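Local coordinates for kelch-like protein 7 (Homo sapiens, PDB 3II7) that serves, as a full-length protein of which this is the Kelch domain, as the substrate-specific adapter of a CUL3-RBX1 E3 ubiquitin ligase that marks proteins for degradation, at residues A100-G108 with L119-W130; A49-I60 with C289-C297. All blocks are in the same frame, centred on the assembly; numbering follows the deposited sequence.

How the contacts relate
From the N terminus, strands 13-18, 26-30 and 35-38 lay down three strands of the first propeller blade, and hairpin 49-60 then opens the next. The chain goes on to a further blade, where 100-108 and 119-130 pair as contact 1 and close a short loop of ten residues within a single sheet. Only after the remaining blades does 289-297 come back to 49-60, 228 residues later, so the wide loop of contact 2 encloses contact 1 entirely. Contact 1 builds a blade from inside; contact 2 packs the blade that closes the ring against the blade after it. The two also touch: Val52 meets Ile104, and Trp54 lies against Gly102.

Contact 1. Residues A100-G108 with L119-W130; sequences AEGKIYTSG and LFECYDTRTESW
Ile104 opposite Tyr123 and Thr106 opposite Glu121 are the hydrogen-bonded pairs of the antiparallel middle strands, 103-107 and 120-124, of a Kelch propeller blade. Backbone bonds run both ways in each pair, and Gly108 N adds another to Leu119 O. Thr106 uses one carbonyl twice: its amide reaches Glu121 O almost head-on, while OG1, placed between the backbone N and the carbonyl carbon (chi1 65°), donates to the same Glu121 O at 3.0 Å from well off the carbonyl plane. Arg92 bonds to Thr106 OG1 as well and forms a salt bridge with the Glu121 carboxylate, so it ties both strands together.

At the other end, Thr125 grips the carbonyl of Gly102 with two donors, N at 2.9 Å and OG1 at 2.8 Å from Gly102 O. Its methyl CG2 rests on Ile104 CG1, 3.8 Å away. Just before it, Asp124 OD1 accepts from Arg126 N (an Asx turn) and Thr127 N (the wider Asx motif) where the chain turns toward the blade's outer strand, 129-133.

A four-stranded blade in a six-bladed propeller has a neighbour on each face, and the residues alternate accordingly. Ile104, and the side chain of Thr125 beyond it, touch Trp54 and Tyr59 of the preceding blade. Tyr105, Cys122 and Phe120 look the other way, where Phe120 meets Tyr174 and Trp181 of the following blade edge-to-face. Among these three, Cys122 CB sits over a face of the Tyr105 ring, 4.0 Å from its centroid, with SG approaching obliquely. The rings of Tyr105 and Phe120 are nearly parallel, 19° apart, yet displaced enough that little of one ring covers the other; Phe120 CZ nevertheless comes within 3.3 Å of Tyr105 CD1.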
# COMPACT_ATOMS: atom_id res chain seq x y z
N ALA A 100 -6.19 10.28 -5.98
CA ALA A 100 -5.77 11.61 -6.36
C ALA A 100 -6.96 12.40 -6.88
O ALA A 100 -7.63 11.95 -7.82
CB ALA A 100 -4.66 11.55 -7.44
N GLU A 101 -7.21 13.56 -6.26
CA GLU A 101 -8.24 14.53 -6.73
C GLU A 101 -9.61 13.88 -7.03
O GLU A 101 -10.20 14.10 -8.09
CB GLU A 101 -7.70 15.30 -7.94
CG GLU A 101 -6.34 15.99 -7.65
CD GLU A 101 -5.87 16.94 -8.76
OE1 GLU A 101 -6.73 17.61 -9.37
OE2 GLU A 101 -4.64 17.02 -9.01
N GLY A 102 -10.09 13.07 -6.09
CA GLY A 102 -11.44 12.49 -6.17
C GLY A 102 -11.56 11.22 -6.98
O GLY A 102 -12.66 10.64 -7.07
N LYS A 103 -10.45 10.75 -7.55
CA LYS A 103 -10.43 9.48 -8.25
C LYS A 103 -9.62 8.42 -7.47
O LYS A 103 -8.56 8.73 -6.89
CB LYS A 103 -9.86 9.63 -9.64
CG LYS A 103 -10.80 10.36 -10.61
CD LYS A 103 -10.59 11.84 -10.63
CE LYS A 103 -11.25 12.48 -11.85
NZ LYS A 103 -10.98 13.94 -11.90
N ILE A 104 -10.12 7.20 -7.47
CA ILE A 104 -9.41 6.05 -6.92
C ILE A 104 -8.78 5.28 -8.06
O ILE A 104 -9.49 4.74 -8.91
CB ILE A 104 -10.37 5.09 -6.18
CG1 ILE A 104 -11.20 5.82 -5.11
CG2 ILE A 104 -9.60 3.94 -5.60
CD1 ILE A 104 -10.44 6.63 -4.17
N TYR A 105 -7.46 5.20 -8.07
CA TYR A 105 -6.72 4.49 -9.09
C TYR A 105 -6.32 3.10 -8.62
O TYR A 105 -5.98 2.89 -7.45
CB TYR A 105 -5.47 5.27 -9.51
CG TYR A 105 -5.76 6.61 -10.14
CD1 TYR A 105 -5.81 6.75 -11.52
CD2 TYR A 105 -5.96 7.74 -9.36
CE1 TYR A 105 -6.08 7.97 -12.11
CE2 TYR A 105 -6.22 8.99 -9.96
CZ TYR A 105 -6.28 9.08 -11.34
OH TYR A 105 -6.54 10.29 -11.93
N THR A 106 -6.41 2.15 -9.55
CA THR A 106 -6.01 0.75 -9.31
C THR A 106 -5.09 0.32 -10.41
O THR A 106 -5.37 0.57 -11.58
CB THR A 106 -7.24 -0.19 -9.19
OG1 THR A 106 -7.95 -0.26 -10.42
CG2 THR A 106 -8.20 0.31 -8.08
N SER A 107 -3.98 -0.33 -10.05
CA SER A 107 -2.97 -0.74 -11.04
C SER A 107 -2.46 -2.13 -10.84
O SER A 107 -2.28 -2.61 -9.73
CB SER A 107 -1.74 0.20 -10.99
OG SER A 107 -1.08 0.08 -9.73
N GLY A 108 -2.20 -2.78 -11.97
CA GLY A 108 -1.54 -4.05 -11.98
C GLY A 108 -2.33 -5.15 -11.32
O GLY A 108 -3.58 -5.14 -11.33
N LEU A 119 -2.70 -3.16 -16.41
CA LEU A 119 -4.00 -2.51 -16.34
C LEU A 119 -4.05 -1.40 -15.32
O LEU A 119 -3.51 -1.51 -14.22
CB LEU A 119 -5.07 -3.56 -16.00
CG LEU A 119 -6.52 -3.15 -15.96
CD1 LEU A 119 -7.02 -2.58 -17.30
CD2 LEU A 119 -7.33 -4.38 -15.56
N PHE A 120 -4.72 -0.32 -15.71
CA PHE A 120 -4.86 0.87 -14.87
C PHE A 120 -6.30 1.34 -15.02
O PHE A 120 -6.70 1.71 -16.11
CB PHE A 120 -3.84 1.92 -15.37
CG PHE A 120 -3.62 3.10 -14.45
CD1 PHE A 120 -3.42 2.93 -13.10
CD2 PHE A 120 -3.54 4.41 -14.97
CE1 PHE A 120 -3.17 4.01 -12.29
CE2 PHE A 120 -3.30 5.49 -14.13
CZ PHE A 120 -3.11 5.28 -12.79
N GLU A 121 -7.08 1.29 -13.94
CA GLU A 121 -8.53 1.61 -13.95
C GLU A 121 -8.80 2.57 -12.81
O GLU A 121 -8.28 2.37 -11.72
CB GLU A 121 -9.38 0.32 -13.76
CG GLU A 121 -9.10 -0.80 -14.78
CD GLU A 121 -9.98 -2.06 -14.63
OE1 GLU A 121 -10.21 -2.55 -13.49
OE2 GLU A 121 -10.38 -2.61 -15.67
N CYS A 122 -9.63 3.61 -13.03
CA CYS A 122 -9.94 4.49 -11.93
C CYS A 122 -11.42 4.70 -11.74
O CYS A 122 -12.21 4.60 -12.68
CB CYS A 122 -9.17 5.79 -12.03
SG CYS A 122 -9.89 7.13 -12.89
N TYR A 123 -11.78 4.96 -10.48
CA TYR A 123 -13.14 5.14 -10.04
C TYR A 123 -13.31 6.60 -9.69
O TYR A 123 -12.57 7.13 -8.84
CB TYR A 123 -13.41 4.28 -8.81
CG TYR A 123 -14.83 4.36 -8.23
CD1 TYR A 123 -15.92 3.80 -8.90
CD2 TYR A 123 -15.07 4.97 -6.99
CE1 TYR A 123 -17.20 3.86 -8.37
CE2 TYR A 123 -16.35 5.02 -6.45
CZ TYR A 123 -17.41 4.47 -7.14
OH TYR A 123 -18.67 4.51 -6.60
N ASP A 124 -14.27 7.26 -10.33
CA ASP A 124 -14.57 8.66 -10.05
C ASP A 124 -15.56 8.69 -8.90
O ASP A 124 -16.70 8.26 -9.05
CB ASP A 124 -15.13 9.35 -11.29
CG ASP A 124 -15.32 10.84 -11.08
OD1 ASP A 124 -15.91 11.23 -10.06
OD2 ASP A 124 -14.86 11.62 -11.93
N THR A 125 -15.12 9.16 -7.73
CA THR A 125 -15.96 9.10 -6.53
C THR A 125 -17.17 10.04 -6.60
O THR A 125 -18.13 9.85 -5.86
CB THR A 125 -15.17 9.40 -5.20
OG1 THR A 125 -14.73 10.76 -5.20
CG2 THR A 125 -13.98 8.47 -5.03
N ARG A 126 -17.11 11.05 -7.48
CA ARG A 126 -18.22 12.00 -7.65
C ARG A 126 -19.33 11.39 -8.52
O ARG A 126 -20.49 11.40 -8.13
CB ARG A 126 -17.71 13.31 -8.26
CG ARG A 126 -18.81 14.40 -8.42
CD ARG A 126 -18.23 15.74 -8.81
NE ARG A 126 -17.70 15.76 -10.18
CZ ARG A 126 -18.44 15.84 -11.30
NH1 ARG A 126 -19.78 15.90 -11.24
NH2 ARG A 126 -17.84 15.85 -12.48
N THR A 127 -18.96 10.88 -9.70
CA THR A 127 -19.91 10.24 -10.63
C THR A 127 -20.16 8.75 -10.36
O THR A 127 -21.05 8.16 -10.95
CB THR A 127 -19.44 10.40 -12.08
OG1 THR A 127 -18.14 9.81 -12.22
CG2 THR A 127 -19.37 11.87 -12.48
N GLU A 128 -19.36 8.14 -9.47
CA GLU A 128 -19.49 6.73 -9.11
C GLU A 128 -19.39 5.83 -10.35
O GLU A 128 -20.15 4.89 -10.52
CB GLU A 128 -20.78 6.48 -8.32
CG GLU A 128 -20.83 7.28 -7.01
CD GLU A 128 -21.93 6.84 -6.06
OE1 GLU A 128 -23.08 6.67 -6.52
OE2 GLU A 128 -21.66 6.70 -4.85
N SER A 129 -18.40 6.12 -11.19
CA SER A 129 -18.19 5.36 -12.40
C SER A 129 -16.72 4.98 -12.56
O SER A 129 -15.81 5.70 -12.11
CB SER A 129 -18.65 6.18 -13.60
OG SER A 129 -18.02 7.44 -13.62
N TRP A 130 -16.50 3.84 -13.23
CA TRP A 130 -15.18 3.33 -13.50
C TRP A 130 -14.74 3.64 -14.93
O TRP A 130 -15.56 3.63 -15.85
CB TRP A 130 -15.15 1.82 -13.30
CG TRP A 130 -15.12 1.39 -11.87
CD1 TRP A 130 -16.19 0.98 -11.09
CD2 TRP A 130 -13.96 1.27 -11.05
NE1 TRP A 130 -15.75 0.63 -9.84
CE2 TRP A 130 -14.39 0.80 -9.78
CE3 TRP A 130 -12.60 1.51 -11.26
CZ2 TRP A 130 -13.49 0.58 -8.73
CZ3 TRP A 130 -11.72 1.29 -10.21
CH2 TRP A 130 -12.17 0.85 -8.96

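Contact 2. Residues A49-I60 with C289-C297; sequences AACVFWDNVVYI and CLICVVDTC. With EDO (1,2-ethanediol), chain H.
The Phe53 ring lies flat over the backbone of Val294, whose CA stands directly above the ring centre, 3.9 Å from the centroid and within 1° of the ring normal. CG anti to the backbone N (chi1 178°) carries the ring out from strand 50-54 into this CH-pi contact. Val294 CG1 touches Phe53 CD1 and Val58 CG2, both at 3.8 Å. With an alanine in place of Phe53, the Val294 backbone would probably lose its aromatic cover and a gap would open between the strands.

Farther along, Cys51 and Cys292 meet side by side, Cys51 SG against Cys292 CB at 3.7 Å, the two SG atoms 3.9 Å apart and too far for a disulfide. Cys51 SG also lies alongside Leu290 CB and 3.3 Å from Ile291 O, while Cys292 SG turns its other contacts to the Val58 methyls. Leu290 closes the row, sending CD1 against Ile60 CG2 at 3.6 Å. Beside it, an ethanediol, probably from the crystallisation liquor, takes a hydrogen bond on O1 from Ala49 N, 2.8 Å away.

Strands 50-54 and 290-295 are the innermost strands of adjacent blades and run nearly parallel, 14° apart with axes 6.4 Å from each other. Strand 290-295 pairs instead with 13-18, so the C-terminal strand completes the N-terminal blade, the closure known from Kelch propellers. Methyl, sulfur and aromatic contacts hold these blades side by side, so the join depends on shape and apolar burial rather than on a shared sheet.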
# COMPACT_ATOMS: atom_id res chain seq x y z
N ALA A 49 -5.91 -8.18 -1.59
CA ALA A 49 -6.67 -6.98 -2.03
C ALA A 49 -5.84 -5.71 -1.82
O ALA A 49 -4.62 -5.77 -1.55
CB ALA A 49 -8.01 -6.89 -1.27
N ALA A 50 -6.48 -4.56 -2.00
CA ALA A 50 -5.87 -3.25 -1.80
C ALA A 50 -6.86 -2.33 -1.13
O ALA A 50 -8.06 -2.56 -1.19
CB ALA A 50 -5.41 -2.65 -3.13
N CYS A 51 -6.35 -1.28 -0.49
CA CYS A 51 -7.25 -0.28 0.10
C CYS A 51 -6.75 1.12 -0.18
O CYS A 51 -5.59 1.31 -0.55
CB CYS A 51 -7.43 -0.51 1.58
SG CYS A 51 -6.12 0.08 2.58
N VAL A 52 -7.64 2.09 -0.07
CA VAL A 52 -7.27 3.47 -0.32
C VAL A 52 -8.26 4.36 0.42
O VAL A 52 -9.43 4.01 0.56
CB VAL A 52 -7.26 3.78 -1.87
CG1 VAL A 52 -8.51 3.18 -2.55
CG2 VAL A 52 -7.14 5.26 -2.16
N PHE A 53 -7.78 5.50 0.91
CA PHE A 53 -8.62 6.45 1.60
C PHE A 53 -8.85 7.69 0.77
O PHE A 53 -7.89 8.25 0.21
CB PHE A 53 -7.99 6.83 2.92
CG PHE A 53 -8.76 7.84 3.68
CD1 PHE A 53 -9.90 7.46 4.40
CD2 PHE A 53 -8.38 9.17 3.69
CE1 PHE A 53 -10.61 8.42 5.13
CE2 PHE A 53 -9.11 10.13 4.40
CZ PHE A 53 -10.20 9.75 5.12
N TRP A 54 -10.10 8.14 0.69
CA TRP A 54 -10.43 9.44 0.10
C TRP A 54 -11.68 10.02 0.75
O TRP A 54 -12.69 9.34 0.83
CB TRP A 54 -10.64 9.37 -1.42
CG TRP A 54 -10.93 10.69 -1.99
CD1 TRP A 54 -12.15 11.18 -2.36
CD2 TRP A 54 -10.01 11.77 -2.16
NE1 TRP A 54 -12.05 12.48 -2.77
CE2 TRP A 54 -10.74 12.87 -2.67
CE3 TRP A 54 -8.63 11.91 -1.95
CZ2 TRP A 54 -10.13 14.09 -2.96
CZ3 TRP A 54 -8.03 13.13 -2.26
CH2 TRP A 54 -8.78 14.20 -2.76
N ASP A 55 -11.60 11.29 1.18
CA ASP A 55 -12.78 12.06 1.64
C ASP A 55 -13.71 11.24 2.55
O ASP A 55 -14.88 10.98 2.25
CB ASP A 55 -13.53 12.62 0.44
CG ASP A 55 -14.63 13.58 0.81
OD1 ASP A 55 -14.54 14.28 1.85
OD2 ASP A 55 -15.61 13.62 0.05
N ASN A 56 -13.14 10.85 3.68
CA ASN A 56 -13.83 10.15 4.77
C ASN A 56 -14.19 8.68 4.52
O ASN A 56 -14.85 8.07 5.38
CB ASN A 56 -15.06 10.92 5.23
CG ASN A 56 -14.72 12.27 5.82
OD1 ASN A 56 -13.66 12.44 6.45
ND2 ASN A 56 -15.62 13.23 5.66
N VAL A 57 -13.74 8.12 3.40
CA VAL A 57 -14.07 6.74 3.03
C VAL A 57 -12.82 5.91 2.75
O VAL A 57 -11.93 6.32 1.96
CB VAL A 57 -14.99 6.71 1.79
CG1 VAL A 57 -15.39 5.25 1.44
CG2 VAL A 57 -16.25 7.55 2.04
N VAL A 58 -12.76 4.72 3.39
CA VAL A 58 -11.78 3.67 3.04
C VAL A 58 -12.44 2.76 2.03
O VAL A 58 -13.52 2.21 2.30
CB VAL A 58 -11.35 2.84 4.24
CG1 VAL A 58 -10.39 1.72 3.79
CG2 VAL A 58 -10.68 3.71 5.36
N TYR A 59 -11.81 2.62 0.86
CA TYR A 59 -12.27 1.69 -0.18
C TYR A 59 -11.41 0.45 -0.15
O TYR A 59 -10.14 0.55 -0.17
CB TYR A 59 -12.16 2.33 -1.56
CG TYR A 59 -13.04 3.55 -1.72
CD1 TYR A 59 -14.31 3.45 -2.28
CD2 TYR A 59 -12.61 4.78 -1.30
CE1 TYR A 59 -15.12 4.56 -2.41
CE2 TYR A 59 -13.39 5.92 -1.45
CZ TYR A 59 -14.65 5.81 -2.00
OH TYR A 59 -15.44 6.91 -2.13
N ILE A 60 -12.07 -0.71 -0.07
CA ILE A 60 -11.39 -2.01 -0.09
C ILE A 60 -11.79 -2.68 -1.39
O ILE A 60 -13.00 -2.87 -1.67
CB ILE A 60 -11.79 -2.86 1.10
CG1 ILE A 60 -11.25 -2.22 2.38
CG2 ILE A 60 -11.21 -4.33 0.97
CD1 ILE A 60 -11.66 -2.87 3.64
N CYS A 289 -2.82 -7.81 6.40
CA CYS A 289 -3.84 -6.81 6.51
C CYS A 289 -3.68 -5.75 5.43
O CYS A 289 -2.63 -5.62 4.80
CB CYS A 289 -3.76 -6.12 7.88
SG CYS A 289 -2.21 -5.26 8.20
N LEU A 290 -4.75 -5.02 5.21
CA LEU A 290 -4.74 -3.79 4.44
C LEU A 290 -4.46 -2.63 5.39
O LEU A 290 -4.85 -2.66 6.57
CB LEU A 290 -6.08 -3.62 3.72
CG LEU A 290 -6.45 -4.79 2.82
CD1 LEU A 290 -7.87 -4.56 2.29
CD2 LEU A 290 -5.43 -4.88 1.69
N ILE A 291 -3.73 -1.64 4.89
CA ILE A 291 -3.34 -0.49 5.71
C ILE A 291 -3.47 0.82 4.92
O ILE A 291 -3.15 0.87 3.70
CB ILE A 291 -1.86 -0.67 6.21
CG1 ILE A 291 -1.48 0.47 7.19
CG2 ILE A 291 -0.89 -0.83 5.03
CD1 ILE A 291 -0.14 0.22 7.94
N CYS A 292 -3.96 1.87 5.58
CA CYS A 292 -4.01 3.19 4.97
C CYS A 292 -4.08 4.24 6.06
O CYS A 292 -4.41 3.95 7.22
CB CYS A 292 -5.18 3.33 3.99
SG CYS A 292 -6.79 3.24 4.73
N VAL A 293 -3.73 5.47 5.70
CA VAL A 293 -3.86 6.59 6.60
C VAL A 293 -5.24 7.21 6.40
O VAL A 293 -5.66 7.46 5.24
CB VAL A 293 -2.78 7.65 6.35
CG1 VAL A 293 -3.00 8.91 7.28
CG2 VAL A 293 -1.43 7.03 6.54
N VAL A 294 -5.95 7.42 7.50
CA VAL A 294 -7.25 8.09 7.46
C VAL A 294 -7.19 9.43 8.19
O VAL A 294 -6.46 9.59 9.15
CB VAL A 294 -8.38 7.22 8.10
CG1 VAL A 294 -8.41 5.84 7.51
CG2 VAL A 294 -8.25 7.14 9.56
N ASP A 295 -7.96 10.39 7.72
CA ASP A 295 -8.35 11.56 8.49
C ASP A 295 -9.78 11.39 9.08
O ASP A 295 -10.74 11.16 8.32
CB ASP A 295 -8.32 12.78 7.61
CG ASP A 295 -8.26 14.05 8.40
OD1 ASP A 295 -8.51 14.02 9.62
OD2 ASP A 295 -7.95 15.09 7.79
N THR A 296 -9.92 11.49 10.41
CA THR A 296 -11.23 11.25 11.07
C THR A 296 -12.07 12.54 11.29
O THR A 296 -13.11 12.49 11.96
CB THR A 296 -11.06 10.50 12.45
OG1 THR A 296 -10.34 11.32 13.38
CG2 THR A 296 -10.34 9.15 12.28
N CYS A 297 -11.65 13.66 10.70
CA CYS A 297 -12.31 14.97 10.94
C CYS A 297 -13.72 15.10 10.29
O CYS A 297 -13.96 14.67 9.16
CB CYS A 297 -11.41 16.11 10.46
SG CYS A 297 -11.12 16.14 8.67
C1 EDO H . -4.88 -7.81 1.60
O1 EDO H . -5.94 -8.66 1.16
C2 EDO H . -3.55 -8.52 1.65
O2 EDO H . -2.52 -7.53 1.74